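Local coordinates for protein L-lysine 6-monooxygenase involved in desferrioxamine biosynthesis (Erwinia amylovora CFBP1430, PDB 5O8P) that probably catalyses the FAD- and NADPH-dependent N-hydroxylation of cadaverine, a step in the biosynthesis of the siderophore desferrioxamine, at residues Leu155-Gly160 with Val379-Ala384; Pro161-Pro166 with Thr340-Gln345; Gln221-Thr226 with Asp296-Thr301. One frame throughout, in Å; residues are numbered along the deposited sequence.

How the contacts relate
The three contacts run from the FAD-binding part of the chain to its NADP-binding part. Contacts 1 and 2 both touch FAD: segment 155-160 runs straight on into 161-166, while strand 342-343 is followed, farther along the chain, by strand 379-381. Their centres lie about 17 Å apart, and they meet where A384 and the backbone of G160 pack on the ring of Y344. Contact 3, nested in the loop closed by contact 2 and so in that of contact 1, has its centre about 22 Å from that of contact 2 and about 37 Å from that of contact 1, opposite contact 1 across the chain's centre; its W224 side chain is about 14 Å from FAD.

Contact 1 (Leu155-Gly160 with Val379-Ala384); sequences LVLGTG and VFVQNA. With FAD (flavin-adenine dinucleotide), chain C.
L155 and L157 are hydrogen-bonded to F380 and Q382 along the backbone by three nearly straight bonds: F380 N to L155 O (2.7 Å), L157 N to F380 O (2.8 Å) and Q382 N to L157 O (3.0 Å). Here the two chains are close and in parallel register, and side chains fill both faces. On one face L157 reaches back to V379 with CD1 and packs its CB against CG1 of V381 at 4.2 Å. On the other, V156 lies beside F380, CB to CB, and its CG2 meets CG of Q382 at 3.8 Å. F380 has CG anti to its carbonyl carbon (chi1 -62°), a torsion that brings the ring edge beside L155 O. Strand 155-157 also pairs with strand 8-14, so strand 379-381 enlarges the sheet of the Rossmann-like FAD-binding fold although it comes from far along the sequence. Q382 bends at chi2, and its buried amide is satisfied by N20, N403 and R402, on helices 18-27 and 399-410. Beyond L157 the pairing ends and the contact loosens. T159 turns toward the adenine, OG1 lying 3.7 Å from N7A of FAD, while G160 passes the pyrophosphate at backbone angles that suit glycine. N383, with CG anti to its backbone N (chi1 -162°), sends ND2 toward O2P of FAD in a weak hydrogen bond of 3.4 Å.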
loop_
_atom_site.group_PDB
_atom_site.type_symbol
_atom_site.label_atom_id
_atom_site.label_comp_id
_atom_site.label_asym_id
_atom_site.label_seq_id
_atom_site.Cartn_x
_atom_site.Cartn_y
_atom_site.Cartn_z
ATOM N N LEU B 155 -35.487 11.482 27.458
ATOM C CA LEU B 155 -34.935 10.141 27.258
ATOM C C LEU B 155 -34.100 10.081 25.987
ATOM O O LEU B 155 -34.408 10.751 25.003
ATOM C CB LEU B 155 -36.078 9.138 27.123
ATOM C CG LEU B 155 -37.082 9.084 28.260
ATOM C CD1 LEU B 155 -38.263 8.222 27.853
ATOM C CD2 LEU B 155 -36.397 8.556 29.504
ATOM N N VAL B 156 -33.063 9.261 25.992
ATOM C CA VAL B 156 -32.307 8.988 24.775
ATOM C C VAL B 156 -32.156 7.469 24.681
ATOM O O VAL B 156 -31.480 6.838 25.504
ATOM C CB VAL B 156 -30.986 9.816 24.676
ATOM C CG1 VAL B 156 -30.501 10.276 26.036
ATOM C CG2 VAL B 156 -29.864 9.072 23.957
ATOM N N LEU B 157 -32.812 6.903 23.664
ATOM C CA LEU B 157 -32.921 5.451 23.475
ATOM C C LEU B 157 -31.770 4.911 22.621
ATOM O O LEU B 157 -31.793 5.026 21.404
ATOM C CB LEU B 157 -34.270 5.110 22.830
ATOM C CG LEU B 157 -35.515 5.684 23.515
ATOM C CD1 LEU B 157 -36.796 5.276 22.809
ATOM C CD2 LEU B 157 -35.589 5.292 24.975
ATOM N N GLY B 158 -30.756 4.345 23.272
ATOM C CA GLY B 158 -29.626 3.717 22.597
ATOM C C GLY B 158 -29.651 2.209 22.758
ATOM O O GLY B 158 -28.617 1.597 23.009
ATOM N N THR B 159 -30.849 1.642 22.602
ATOM C CA THR B 159 -31.172 0.237 22.868
ATOM C C THR B 159 -30.429 -0.701 21.913
ATOM O O THR B 159 -30.063 -1.805 22.281
ATOM C CB THR B 159 -32.727 0.030 22.756
ATOM O OG1 THR B 159 -33.314 0.189 24.054
ATOM C CG2 THR B 159 -33.155 -1.335 22.194
ATOM N N GLY B 160 -30.225 -0.251 20.685
ATOM C CA GLY B 160 -29.572 -1.057 19.683
ATOM C C GLY B 160 -30.505 -2.022 18.983
ATOM O O GLY B 160 -31.665 -2.184 19.388
ATOM N N VAL B 379 -37.716 12.922 23.691
ATOM C CA VAL B 379 -37.402 11.521 23.499
ATOM C C VAL B 379 -36.541 11.442 22.255
ATOM O O VAL B 379 -37.028 11.720 21.163
ATOM C CB VAL B 379 -38.678 10.687 23.298
ATOM C CG1 VAL B 379 -38.340 9.204 23.181
ATOM C CG2 VAL B 379 -39.625 10.918 24.441
ATOM N N PHE B 380 -35.273 11.076 22.433
ATOM C CA PHE B 380 -34.311 10.972 21.332
ATOM C C PHE B 380 -33.926 9.533 21.057
ATOM O O PHE B 380 -34.093 8.673 21.910
ATOM C CB PHE B 380 -33.061 11.777 21.663
ATOM C CG PHE B 380 -33.326 13.234 21.830
ATOM C CD1 PHE B 380 -33.384 14.064 20.728
ATOM C CD2 PHE B 380 -33.548 13.772 23.087
ATOM C CE1 PHE B 380 -33.632 15.415 20.871
ATOM C CE2 PHE B 380 -33.799 15.115 23.247
ATOM C CZ PHE B 380 -33.847 15.935 22.136
ATOM N N VAL B 381 -33.372 9.280 19.879
ATOM C CA VAL B 381 -32.919 7.932 19.542
ATOM C C VAL B 381 -31.498 7.960 18.979
ATOM O O VAL B 381 -31.132 8.916 18.325
ATOM C CB VAL B 381 -33.891 7.218 18.570
ATOM C CG1 VAL B 381 -35.277 7.022 19.197
ATOM C CG2 VAL B 381 -34.000 7.929 17.214
ATOM N N GLN B 382 -30.724 6.918 19.272
ATOM C CA GLN B 382 -29.382 6.699 18.729
ATOM C C GLN B 382 -29.504 5.422 17.912
ATOM O O GLN B 382 -29.844 4.385 18.471
ATOM C CB GLN B 382 -28.373 6.443 19.847
ATOM C CG GLN B 382 -28.280 7.542 20.884
ATOM C CD GLN B 382 -26.949 8.246 20.883
ATOM O OE1 GLN B 382 -26.495 8.726 19.854
ATOM N NE2 GLN B 382 -26.303 8.306 22.051
ATOM N N ASN B 383 -29.212 5.477 16.610
ATOM C CA ASN B 383 -29.209 4.279 15.765
ATOM C C ASN B 383 -30.595 3.600 15.622
ATOM O O ASN B 383 -30.687 2.372 15.653
ATOM C CB ASN B 383 -28.157 3.283 16.312
ATOM C CG ASN B 383 -27.737 2.195 15.310
ATOM O OD1 ASN B 383 -27.584 2.422 14.100
ATOM N ND2 ASN B 383 -27.518 0.989 15.842
ATOM N N ALA B 384 -31.662 4.369 15.464
ATOM C CA ALA B 384 -32.936 3.807 14.944
ATOM C C ALA B 384 -33.570 4.742 13.897
ATOM O O ALA B 384 -34.793 4.768 13.712
ATOM C CB ALA B 384 -33.896 3.508 16.089
HETATM P PA FAD C . -25.585 -2.127 21.227
HETATM O O1A FAD C . -24.407 -3.050 21.475
HETATM O O2A FAD C . -26.809 -2.662 20.524
HETATM O O5B FAD C . -25.991 -1.555 22.682
HETATM C C5B FAD C . -27.297 -1.700 23.229
HETATM C C4B FAD C . -27.289 -1.976 24.728
HETATM O O4B FAD C . -28.585 -1.677 25.271
HETATM C C3B FAD C . -27.015 -3.440 25.054
HETATM O O3B FAD C . -26.025 -3.506 26.089
HETATM C C2B FAD C . -28.375 -4.005 25.463
HETATM O O2B FAD C . -28.307 -5.055 26.433
HETATM C C1B FAD C . -29.062 -2.785 26.047
HETATM N N9A FAD C . -30.547 -2.845 26.130
HETATM C C8A FAD C . -31.440 -3.157 25.168
HETATM N N7A FAD C . -32.710 -3.088 25.657
HETATM C C5A FAD C . -32.636 -2.723 26.956
HETATM C C6A FAD C . -33.582 -2.465 28.076
HETATM N N6A FAD C . -34.921 -2.586 27.904
HETATM N N1A FAD C . -33.066 -2.100 29.279
HETATM C C2A FAD C . -31.736 -1.974 29.481
HETATM N N3A FAD C . -30.827 -2.201 28.513
HETATM C C4A FAD C . -31.205 -2.566 27.257
HETATM N N1 FAD C . -19.711 0.111 13.116
HETATM C C2 FAD C . -18.596 0.848 12.872
HETATM O O2 FAD C . -18.735 2.069 12.640
HETATM N N3 FAD C . -17.356 0.308 12.881
HETATM C C4 FAD C . -17.150 -0.999 13.126
HETATM O O4 FAD C . -15.998 -1.474 13.123
HETATM C C4X FAD C . -18.318 -1.873 13.402
HETATM N N5 FAD C . -18.179 -3.192 13.659
HETATM C C5X FAD C . -19.266 -3.961 13.904
HETATM C C6 FAD C . -19.062 -5.315 14.159
HETATM C C7 FAD C . -20.131 -6.169 14.421
HETATM C C7M FAD C . -19.884 -7.633 14.693
HETATM C C8 FAD C . -21.516 -5.616 14.426
HETATM C C8M FAD C . -22.688 -6.517 14.706
HETATM C C9 FAD C . -21.732 -4.261 14.167
HETATM C C9A FAD C . -20.662 -3.387 13.902
HETATM N N10 FAD C . -20.832 -1.986 13.636
HETATM C C10 FAD C . -19.660 -1.221 13.379
HETATM C "C1'" FAD C . -22.152 -1.298 13.615
HETATM C "C2'" FAD C . -22.504 -0.643 14.972
HETATM O "O2'" FAD C . -21.377 0.100 15.480
HETATM C "C3'" FAD C . -22.985 -1.643 16.040
HETATM O "O3'" FAD C . -24.173 -2.318 15.597
HETATM C "C4'" FAD C . -23.274 -0.991 17.399
HETATM O "O4'" FAD C . -23.119 -1.965 18.438
HETATM C "C5'" FAD C . -24.678 -0.400 17.487
HETATM O "O5'" FAD C . -24.697 0.608 18.500
HETATM P P FAD C . -25.668 0.473 19.765
HETATM O O1P FAD C . -25.405 1.648 20.684
HETATM O O2P FAD C . -27.029 0.282 19.157
HETATM O O3P FAD C . -24.983 -0.866 20.390
#

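Contact 2 (Pro161-Pro166 with Thr340-Gln345); sequences PSAWSP and TGYHYQ. With FAD (flavin-adenine dinucleotide), chain C.
The carbonyl oxygen of G341 is gripped twice: W164 N reaches it in the carbonyl plane at 3.0 Å, and H178 NE2 supplies a second hydrogen bond. One residue back, the hydroxyl of T340 donates to W164 O on a lone pair. T340 OG1 lies between its own backbone N and carbonyl carbon (chi1 48°), which leaves CG2 anti to the carbonyl carbon, where it meets CD of P166 at 4.0 Å. Around the indole of W164, T340 O lies at the edge, 3.5 Å from CE3, and the backbone N of P166 rests over one face, offset toward the rim. The pyrrole side of the same indole runs past CB of H343, 4.0 Å from CD1. Farther along, S162 and H343 form the hydrogen-bonded pair of a short antiparallel ribbon, H343 N to S162 O at 2.9 Å and S162 N to H343 O at 3.0 Å. A163 and Y342 are its non-hydrogen-bonded pair. P161 CB lies 4.1 Å from Y342 CB and 4.2 Å from Y344 CB. The ribbon joins two chain passages between the FAD- and NADP-binding domains, consistent with flavoproteins built from two dinucleotide-binding folds; T340-Y342 would form the TGY part of the ATGY sequence known in N-hydroxylating monooxygenases. The ring of Y342 lies against the flavin methyl C8M, and CD of P161 approaches the pyrophosphate. Backbone bonds and one threonine hydroxyl hold the interdomain crossing, while P161 and Y342 touch the cofactor through carbon, so both probably shape the site by packing, its polar bonds coming from other residues.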
loop_
_atom_site.group_PDB
_atom_site.type_symbol
_atom_site.label_atom_id
_atom_site.label_comp_id
_atom_site.label_asym_id
_atom_site.label_seq_id
_atom_site.Cartn_x
_atom_site.Cartn_y
_atom_site.Cartn_z
ATOM N N PRO B 161 -30.037 -2.595 17.853
ATOM C CA PRO B 161 -30.864 -3.471 17.059
ATOM C C PRO B 161 -30.632 -4.902 17.494
ATOM O O PRO B 161 -29.677 -5.171 18.212
ATOM C CB PRO B 161 -30.338 -3.228 15.641
ATOM C CG PRO B 161 -28.891 -2.902 15.822
ATOM C CD PRO B 161 -28.693 -2.465 17.248
ATOM N N SER B 162 -31.502 -5.804 17.059
ATOM C CA SER B 162 -31.429 -7.208 17.448
ATOM C C SER B 162 -31.057 -8.075 16.250
ATOM O O SER B 162 -31.326 -7.711 15.099
ATOM C CB SER B 162 -32.773 -7.651 18.026
ATOM O OG SER B 162 -33.126 -6.885 19.167
ATOM N N ALA B 163 -30.432 -9.222 16.529
ATOM C CA ALA B 163 -30.046 -10.186 15.495
ATOM C C ALA B 163 -31.283 -10.594 14.701
ATOM O O ALA B 163 -32.372 -10.720 15.268
ATOM C CB ALA B 163 -29.412 -11.409 16.121
ATOM N N TRP B 164 -31.108 -10.779 13.397
ATOM C CA TRP B 164 -32.202 -11.092 12.488
ATOM C C TRP B 164 -31.836 -12.244 11.571
ATOM O O TRP B 164 -30.739 -12.258 11.007
ATOM C CB TRP B 164 -32.526 -9.879 11.634
ATOM C CG TRP B 164 -33.655 -10.095 10.672
ATOM C CD1 TRP B 164 -34.983 -9.918 10.912
ATOM C CD2 TRP B 164 -33.547 -10.531 9.315
ATOM N NE1 TRP B 164 -35.710 -10.206 9.788
ATOM C CE2 TRP B 164 -34.856 -10.591 8.790
ATOM C CE3 TRP B 164 -32.469 -10.890 8.491
ATOM C CZ2 TRP B 164 -35.122 -10.988 7.475
ATOM C CZ3 TRP B 164 -32.732 -11.277 7.177
ATOM C CH2 TRP B 164 -34.053 -11.322 6.684
ATOM N N SER B 165 -32.771 -13.187 11.419
ATOM C CA SER B 165 -32.672 -14.285 10.459
ATOM C C SER B 165 -33.940 -14.304 9.607
ATOM O O SER B 165 -34.985 -13.854 10.078
ATOM C CB SER B 165 -32.516 -15.615 11.187
ATOM O OG SER B 165 -31.437 -15.563 12.102
ATOM N N PRO B 166 -33.868 -14.833 8.360
ATOM C CA PRO B 166 -35.051 -14.865 7.486
ATOM C C PRO B 166 -36.251 -15.554 8.121
ATOM O O PRO B 166 -36.072 -16.461 8.935
ATOM C CB PRO B 166 -34.563 -15.656 6.261
ATOM C CG PRO B 166 -33.092 -15.460 6.246
ATOM C CD PRO B 166 -32.696 -15.425 7.687
ATOM N N THR B 340 -26.886 -12.797 8.541
ATOM C CA THR B 340 -27.901 -11.978 7.912
ATOM C C THR B 340 -28.104 -10.637 8.642
ATOM O O THR B 340 -29.074 -9.910 8.374
ATOM C CB THR B 340 -29.210 -12.775 7.849
ATOM O OG1 THR B 340 -29.480 -13.356 9.135
ATOM C CG2 THR B 340 -29.081 -13.889 6.808
ATOM N N GLY B 341 -27.193 -10.314 9.563
ATOM C CA GLY B 341 -27.190 -9.017 10.215
ATOM C C GLY B 341 -28.302 -8.811 11.229
ATOM O O GLY B 341 -28.817 -9.772 11.799
ATOM N N TYR B 342 -28.669 -7.539 11.419
ATOM C CA TYR B 342 -29.513 -7.077 12.517
ATOM C C TYR B 342 -30.669 -6.213 11.998
ATOM O O TYR B 342 -30.575 -5.618 10.940
ATOM C CB TYR B 342 -28.661 -6.251 13.488
ATOM C CG TYR B 342 -27.581 -7.039 14.205
ATOM C CD1 TYR B 342 -26.426 -7.465 13.556
ATOM C CD2 TYR B 342 -27.708 -7.330 15.557
ATOM C CE1 TYR B 342 -25.452 -8.187 14.225
ATOM C CE2 TYR B 342 -26.726 -8.027 16.246
ATOM C CZ TYR B 342 -25.597 -8.460 15.578
ATOM O OH TYR B 342 -24.621 -9.168 16.258
ATOM N N HIS B 343 -31.753 -6.142 12.757
ATOM C CA HIS B 343 -32.896 -5.272 12.439
ATOM C C HIS B 343 -33.312 -4.544 13.712
ATOM O O HIS B 343 -33.268 -5.148 14.786
ATOM C CB HIS B 343 -34.041 -6.130 11.863
ATOM C CG HIS B 343 -35.352 -5.422 11.703
ATOM N ND1 HIS B 343 -35.514 -4.313 10.894
ATOM C CD2 HIS B 343 -36.580 -5.712 12.199
ATOM C CE1 HIS B 343 -36.781 -3.936 10.921
ATOM N NE2 HIS B 343 -37.448 -4.766 11.707
ATOM N N TYR B 344 -33.635 -3.248 13.640
ATOM C CA TYR B 344 -34.198 -2.554 14.807
ATOM C C TYR B 344 -35.701 -2.736 14.825
ATOM O O TYR B 344 -36.355 -2.579 13.806
ATOM C CB TYR B 344 -33.859 -1.050 14.837
ATOM C CG TYR B 344 -34.449 -0.308 16.053
ATOM C CD1 TYR B 344 -35.742 0.238 16.022
ATOM C CD2 TYR B 344 -33.705 -0.148 17.232
ATOM C CE1 TYR B 344 -36.276 0.907 17.129
ATOM C CE2 TYR B 344 -34.233 0.513 18.342
ATOM C CZ TYR B 344 -35.518 1.033 18.288
ATOM O OH TYR B 344 -36.029 1.693 19.380
ATOM N N GLN B 345 -36.242 -3.077 15.985
ATOM C CA GLN B 345 -37.671 -2.906 16.235
ATOM C C GLN B 345 -37.850 -2.314 17.634
ATOM O O GLN B 345 -37.099 -2.657 18.562
ATOM C CB GLN B 345 -38.471 -4.202 16.025
ATOM C CG GLN B 345 -38.094 -5.363 16.930
ATOM C CD GLN B 345 -38.773 -6.661 16.518
ATOM O OE1 GLN B 345 -38.864 -6.978 15.329
ATOM N NE2 GLN B 345 -39.244 -7.423 17.496
HETATM P PA FAD C . -25.585 -2.127 21.227
HETATM O O1A FAD C . -24.407 -3.050 21.475
HETATM O O2A FAD C . -26.809 -2.662 20.524
HETATM O O5B FAD C . -25.991 -1.555 22.682
HETATM C C5B FAD C . -27.297 -1.700 23.229
HETATM C C4B FAD C . -27.289 -1.976 24.728
HETATM O O4B FAD C . -28.585 -1.677 25.271
HETATM C C3B FAD C . -27.015 -3.440 25.054
HETATM O O3B FAD C . -26.025 -3.506 26.089
HETATM C C2B FAD C . -28.375 -4.005 25.463
HETATM O O2B FAD C . -28.307 -5.055 26.433
HETATM C C1B FAD C . -29.062 -2.785 26.047
HETATM N N9A FAD C . -30.547 -2.845 26.130
HETATM C C8A FAD C . -31.440 -3.157 25.168
HETATM N N7A FAD C . -32.710 -3.088 25.657
HETATM C C5A FAD C . -32.636 -2.723 26.956
HETATM C C6A FAD C . -33.582 -2.465 28.076
HETATM N N6A FAD C . -34.921 -2.586 27.904
HETATM N N1A FAD C . -33.066 -2.100 29.279
HETATM C C2A FAD C . -31.736 -1.974 29.481
HETATM N N3A FAD C . -30.827 -2.201 28.513
HETATM C C4A FAD C . -31.205 -2.566 27.257
HETATM N N1 FAD C . -19.711 0.111 13.116
HETATM C C2 FAD C . -18.596 0.848 12.872
HETATM O O2 FAD C . -18.735 2.069 12.640
HETATM N N3 FAD C . -17.356 0.308 12.881
HETATM C C4 FAD C . -17.150 -0.999 13.126
HETATM O O4 FAD C . -15.998 -1.474 13.123
HETATM C C4X FAD C . -18.318 -1.873 13.402
HETATM N N5 FAD C . -18.179 -3.192 13.659
HETATM C C5X FAD C . -19.266 -3.961 13.904
HETATM C C6 FAD C . -19.062 -5.315 14.159
HETATM C C7 FAD C . -20.131 -6.169 14.421
HETATM C C7M FAD C . -19.884 -7.633 14.693
HETATM C C8 FAD C . -21.516 -5.616 14.426
HETATM C C8M FAD C . -22.688 -6.517 14.706
HETATM C C9 FAD C . -21.732 -4.261 14.167
HETATM C C9A FAD C . -20.662 -3.387 13.902
HETATM N N10 FAD C . -20.832 -1.986 13.636
HETATM C C10 FAD C . -19.660 -1.221 13.379
HETATM C "C1'" FAD C . -22.152 -1.298 13.615
HETATM C "C2'" FAD C . -22.504 -0.643 14.972
HETATM O "O2'" FAD C . -21.377 0.100 15.480
HETATM C "C3'" FAD C . -22.985 -1.643 16.040
HETATM O "O3'" FAD C . -24.173 -2.318 15.597
HETATM C "C4'" FAD C . -23.274 -0.991 17.399
HETATM O "O4'" FAD C . -23.119 -1.965 18.438
HETATM C "C5'" FAD C . -24.678 -0.400 17.487
HETATM O "O5'" FAD C . -24.697 0.608 18.500
HETATM P P FAD C . -25.668 0.473 19.765
HETATM O O1P FAD C . -25.405 1.648 20.684
HETATM O O2P FAD C . -27.029 0.282 19.157
HETATM O O3P FAD C . -24.983 -0.866 20.390
#

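Contact 3 (Gln221-Thr226 with Asp296-Thr301); sequences QLNWIT and DVNLFT
The side-chain amides of N223 and N298 run alongside each other in the same direction, their planes 45° apart. N298 ND2 donates to N223 OD1 at 2.8 Å, nearly within its own amide plane but from above that of its acceptor. N223 ND2 in turn donates to Q221 OE1 at 3.0 Å, again in its own plane and from above that of Q221. Q221, extended with CG anti to the backbone N (chi1 176°), carries its NE2 to D296 OD1 at 2.8 Å, likewise from above the carboxylate, 72° between planes. On this same side CG1 of I225 meets CD1 of F300. The opposite side holds W224, whose CB packs on CG of L299 while its indole stacks on Y208 and gives NE1 to G199 O. The strands run parallel, W224 N to N298 O and F300 N to W224 O each at 2.9 Å, as neighbours in the five-stranded parallel sheet of a Rossmann-type NADP-binding domain. Strand 297-300 is outermost within the chain, and a second subunit continues past it with backbone bonds to L299. T226 closes the pairing through N to F300 O, close to the NADP(+)-binding S200. The side-chain bonds all run from N298 through N223 and Q221 to D296, whose negative charge could polarise the amides and favour each bond in turn, though solvent round D296 would weaken the effect.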
loop_
_atom_site.group_PDB
_atom_site.type_symbol
_atom_site.label_atom_id
_atom_site.label_comp_id
_atom_site.label_asym_id
_atom_site.label_seq_id
_atom_site.Cartn_x
_atom_site.Cartn_y
_atom_site.Cartn_z
ATOM N N GLN B 221 -16.428 -28.891 3.616
ATOM C CA GLN B 221 -16.833 -28.082 2.484
ATOM C C GLN B 221 -17.221 -26.725 3.056
ATOM O O GLN B 221 -17.854 -26.651 4.121
ATOM C CB GLN B 221 -18.021 -28.714 1.753
ATOM C CG GLN B 221 -18.558 -27.875 0.604
ATOM C CD GLN B 221 -19.606 -28.607 -0.207
ATOM O OE1 GLN B 221 -20.786 -28.588 0.122
ATOM N NE2 GLN B 221 -19.177 -29.238 -1.287
ATOM N N LEU B 222 -16.839 -25.658 2.359
ATOM C CA LEU B 222 -17.089 -24.310 2.833
ATOM C C LEU B 222 -17.789 -23.496 1.754
ATOM O O LEU B 222 -17.181 -23.091 0.761
ATOM C CB LEU B 222 -15.780 -23.663 3.261
ATOM C CG LEU B 222 -15.904 -22.278 3.883
ATOM C CD1 LEU B 222 -16.826 -22.322 5.095
ATOM C CD2 LEU B 222 -14.531 -21.740 4.265
ATOM N N ASN B 223 -19.079 -23.259 1.965
ATOM C CA ASN B 223 -19.912 -22.576 0.987
ATOM C C ASN B 223 -20.257 -21.169 1.439
ATOM O O ASN B 223 -20.171 -20.853 2.624
ATOM C CB ASN B 223 -21.169 -23.394 0.743
ATOM C CG ASN B 223 -20.849 -24.808 0.296
ATOM O OD1 ASN B 223 -19.918 -25.022 -0.475
ATOM N ND2 ASN B 223 -21.598 -25.768 0.787
ATOM N N TRP B 224 -20.592 -20.319 0.473
ATOM C CA TRP B 224 -21.017 -18.951 0.731
ATOM C C TRP B 224 -22.102 -18.610 -0.265
ATOM O O TRP B 224 -21.861 -18.602 -1.464
ATOM C CB TRP B 224 -19.849 -17.991 0.559
ATOM C CG TRP B 224 -20.043 -16.600 1.114
ATOM C CD1 TRP B 224 -21.189 -16.053 1.623
ATOM C CD2 TRP B 224 -19.057 -15.569 1.158
ATOM N NE1 TRP B 224 -20.959 -14.773 2.030
ATOM C CE2 TRP B 224 -19.663 -14.439 1.748
ATOM C CE3 TRP B 224 -17.719 -15.491 0.761
ATOM C CZ2 TRP B 224 -18.978 -13.236 1.954
ATOM C CZ3 TRP B 224 -17.029 -14.297 0.955
ATOM C CH2 TRP B 224 -17.664 -13.183 1.557
ATOM N N ILE B 225 -23.302 -18.341 0.229
ATOM C CA ILE B 225 -24.431 -18.000 -0.628
ATOM C C ILE B 225 -24.906 -16.638 -0.194
ATOM O O ILE B 225 -24.986 -16.386 0.986
ATOM C CB ILE B 225 -25.557 -19.030 -0.483
ATOM C CG1 ILE B 225 -25.045 -20.403 -0.936
ATOM C CG2 ILE B 225 -26.803 -18.586 -1.262
ATOM C CD1 ILE B 225 -26.024 -21.540 -0.718
ATOM N N THR B 226 -25.207 -15.761 -1.149
ATOM C CA THR B 226 -25.703 -14.414 -0.838
ATOM C C THR B 226 -26.811 -13.989 -1.793
ATOM O O THR B 226 -26.827 -14.403 -2.952
ATOM C CB THR B 226 -24.572 -13.354 -0.837
ATOM O OG1 THR B 226 -25.147 -12.057 -0.691
ATOM C CG2 THR B 226 -23.751 -13.394 -2.140
ATOM N N ASP B 296 -12.809 -27.649 -2.079
ATOM C CA ASP B 296 -14.211 -27.960 -1.943
ATOM C C ASP B 296 -14.930 -26.733 -1.374
ATOM O O ASP B 296 -15.216 -26.646 -0.179
ATOM C CB ASP B 296 -14.411 -29.218 -1.090
ATOM C CG ASP B 296 -15.793 -29.836 -1.270
ATOM O OD1 ASP B 296 -16.520 -29.445 -2.215
ATOM O OD2 ASP B 296 -16.139 -30.726 -0.463
ATOM N N VAL B 297 -15.199 -25.781 -2.266
ATOM C CA VAL B 297 -15.923 -24.552 -1.957
ATOM C C VAL B 297 -16.924 -24.223 -3.052
ATOM O O VAL B 297 -16.744 -24.582 -4.198
ATOM C CB VAL B 297 -14.983 -23.337 -1.748
ATOM C CG1 VAL B 297 -13.927 -23.654 -0.693
ATOM C CG2 VAL B 297 -14.323 -22.895 -3.048
ATOM N N ASN B 298 -17.996 -23.547 -2.674
ATOM C CA ASN B 298 -18.982 -23.049 -3.619
ATOM C C ASN B 298 -19.373 -21.658 -3.175
ATOM O O ASN B 298 -19.459 -21.394 -1.980
ATOM C CB ASN B 298 -20.203 -23.960 -3.645
ATOM C CG ASN B 298 -19.844 -25.381 -3.993
ATOM O OD1 ASN B 298 -19.559 -25.700 -5.149
ATOM N ND2 ASN B 298 -19.808 -26.234 -2.986
ATOM N N LEU B 299 -19.566 -20.766 -4.139
ATOM C CA LEU B 299 -19.911 -19.386 -3.870
ATOM C C LEU B 299 -21.000 -18.999 -4.847
ATOM O O LEU B 299 -20.752 -18.978 -6.043
ATOM C CB LEU B 299 -18.689 -18.484 -4.037
ATOM C CG LEU B 299 -17.592 -18.621 -2.969
ATOM C CD1 LEU B 299 -16.692 -19.821 -3.194
ATOM C CD2 LEU B 299 -16.736 -17.364 -2.917
ATOM N N PHE B 300 -22.201 -18.727 -4.343
ATOM C CA PHE B 300 -23.317 -18.274 -5.178
ATOM C C PHE B 300 -23.708 -16.832 -4.875
ATOM O O PHE B 300 -23.485 -16.342 -3.774
ATOM C CB PHE B 300 -24.511 -19.186 -4.966
ATOM C CG PHE B 300 -24.289 -20.583 -5.454
ATOM C CD1 PHE B 300 -23.728 -21.545 -4.621
ATOM C CD2 PHE B 300 -24.629 -20.939 -6.747
ATOM C CE1 PHE B 300 -23.519 -22.842 -5.060
ATOM C CE2 PHE B 300 -24.425 -22.236 -7.199
ATOM C CZ PHE B 300 -23.872 -23.190 -6.345
ATOM N N THR B 301 -24.284 -16.160 -5.865
ATOM C CA THR B 301 -24.737 -14.771 -5.730
ATOM C C THR B 301 -26.153 -14.680 -6.263
ATOM O O THR B 301 -26.695 -15.676 -6.729
ATOM C CB THR B 301 -23.822 -13.811 -6.512
ATOM O OG1 THR B 301 -23.532 -14.373 -7.796
ATOM C CG2 THR B 301 -22.521 -13.572 -5.759
#